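Local coordinates for uncharacterized protein (PDB 4KW2) that is of uncharacterised function but folds as a xylose isomerase-like TIM barrel and may act as a sugar isomerase or a related enzyme, at residues 96-101 and 107-112. Sequence-based numbering, arbitrary orientation.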
# COMPACT_ATOMS: atom_id res chain seq x y z
N GLY A 96 -19.09 9.11 4.68
CA GLY A 96 -18.12 9.49 3.67
C GLY A 96 -17.13 8.36 3.49
O GLY A 96 -17.19 7.38 4.23
N VAL A 97 -16.21 8.47 2.52
CA VAL A 97 -16.02 9.70 1.73
C VAL A 97 -16.83 9.68 0.43
O VAL A 97 -16.69 8.77 -0.40
CB VAL A 97 -14.53 9.92 1.40
CG1 VAL A 97 -14.32 11.24 0.67
CG2 VAL A 97 -13.69 9.88 2.67
N ALA A 98 -17.66 10.70 0.24
CA ALA A 98 -18.46 10.80 -0.96
C ALA A 98 -17.76 11.68 -2.00
O ALA A 98 -17.24 12.74 -1.68
CB ALA A 98 -19.84 11.36 -0.63
N SER A 99 -17.74 11.20 -3.24
CA SER A 99 -17.08 11.89 -4.33
C SER A 99 -17.97 11.83 -5.57
O SER A 99 -17.56 11.37 -6.63
CB SER A 99 -15.72 11.25 -4.61
OG SER A 99 -14.95 12.01 -5.52
N TYR A 100 -19.20 12.31 -5.40
CA TYR A 100 -20.23 12.22 -6.44
C TYR A 100 -20.00 13.18 -7.59
O TYR A 100 -19.34 14.22 -7.44
CB TYR A 100 -21.61 12.49 -5.87
CG TYR A 100 -22.12 11.46 -4.90
CD1 TYR A 100 -22.48 10.20 -5.33
CD2 TYR A 100 -22.27 11.76 -3.55
CE1 TYR A 100 -22.97 9.25 -4.45
CE2 TYR A 100 -22.76 10.82 -2.66
CZ TYR A 100 -23.11 9.57 -3.12
OH TYR A 100 -23.60 8.64 -2.25
N GLY A 101 -20.59 12.85 -8.74
CA GLY A 101 -20.44 13.63 -9.96
C GLY A 101 -21.66 14.42 -10.38
O GLY A 101 -21.58 15.19 -11.33
N ASP A 107 -27.46 15.96 -3.42
CA ASP A 107 -28.72 16.28 -2.74
C ASP A 107 -29.24 15.10 -1.93
O ASP A 107 -29.55 15.23 -0.75
CB ASP A 107 -29.77 16.74 -3.75
CG ASP A 107 -31.02 17.27 -3.09
OD1 ASP A 107 -30.92 18.28 -2.35
OD2 ASP A 107 -32.10 16.70 -3.32
N LYS A 108 -29.31 13.94 -2.58
CA LYS A 108 -29.79 12.72 -1.92
C LYS A 108 -28.90 12.29 -0.75
O LYS A 108 -29.39 11.82 0.28
CB LYS A 108 -29.89 11.57 -2.92
CG LYS A 108 -31.01 11.71 -3.94
CD LYS A 108 -30.86 10.66 -5.04
CE LYS A 108 -31.87 10.83 -6.16
NZ LYS A 108 -33.15 10.13 -5.89
N PHE A 109 -27.59 12.46 -0.91
CA PHE A 109 -26.61 12.12 0.12
C PHE A 109 -26.76 12.98 1.38
O PHE A 109 -26.78 12.46 2.50
CB PHE A 109 -25.20 12.24 -0.47
CG PHE A 109 -24.09 12.07 0.53
CD1 PHE A 109 -23.80 10.83 1.07
CD2 PHE A 109 -23.29 13.16 0.88
CE1 PHE A 109 -22.76 10.68 1.97
CE2 PHE A 109 -22.25 13.01 1.77
CZ PHE A 109 -21.98 11.77 2.32
N PHE A 110 -26.87 14.30 1.19
CA PHE A 110 -27.08 15.23 2.30
C PHE A 110 -28.43 15.02 2.99
O PHE A 110 -28.53 15.13 4.21
CB PHE A 110 -26.97 16.68 1.83
CG PHE A 110 -25.57 17.22 1.85
CD1 PHE A 110 -24.67 16.90 0.84
CD2 PHE A 110 -25.14 18.05 2.87
CE1 PHE A 110 -23.38 17.39 0.85
CE2 PHE A 110 -23.85 18.55 2.89
CZ PHE A 110 -22.97 18.22 1.88
N ALA A 111 -29.47 14.75 2.21
CA ALA A 111 -30.79 14.45 2.77
C ALA A 111 -30.74 13.21 3.64
O ALA A 111 -31.30 13.18 4.73
CB ALA A 111 -31.82 14.27 1.66
N PHE A 112 -30.05 12.18 3.15
CA PHE A 112 -29.89 10.93 3.88
C PHE A 112 -29.10 11.12 5.18
O PHE A 112 -29.52 10.67 6.24
CB PHE A 112 -29.21 9.88 3.01
CG PHE A 112 -28.93 8.59 3.72
CD1 PHE A 112 -29.96 7.72 4.03
CD2 PHE A 112 -27.63 8.25 4.09
CE1 PHE A 112 -29.71 6.53 4.69
CE2 PHE A 112 -27.38 7.06 4.76
CZ PHE A 112 -28.42 6.20 5.05
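Apolar packing of Ala98 and Tyr100 against Phe109 joins the C-terminal end of barrel strand 91-98, and the loop leaving it, to helix 103-116 on the outside of the barrel. All three residues are buried, and the contact is small, with 155 Å² of surface hidden between the segments. At its centre lies a CH-pi interaction: Ala98 CB sits 3.8 Å from the centroid of the Phe109 ring, only 18° off the ring normal and displaced toward the rim carrying CZ. Tyr100 meets the same phenylalanine at its root, where Tyr100 CE2 approaches Phe109 CB at 3.6 Å and Phe109 CG at 3.7 Å. Their rings meet obliquely, with planes at 59° and centroids 5.6 Å apart, and Phe109 CD1 lies in plane at the edge of the tyrosine ring.

Phe109 owes this reach to a first torsion that holds CG anti to the backbone N (173°) and carries the ring off the helix toward the strand. The two segments belong to the beta-alpha-beta unit formed by strand 91-98, helix 103-116 and strand 120-123 within the eight-stranded parallel barrel; Phe109 also touches Val121 of the latter strand, bridging its helix to both neighbouring strands. Replacing Phe109 by alanine removes the ring, which would probably leave the Ala98 methyl without its aromatic partner and open a gap beside the Tyr100 ring.

The tyrosine has further constraints. Trp106 packs edge-to-face with its ring, while its OH is hydrogen-bonded to Trp216 NE1 of the second subunit. Trp216 of the second subunit also packs on Phe109, placing this strand-helix junction directly at a subunit interface.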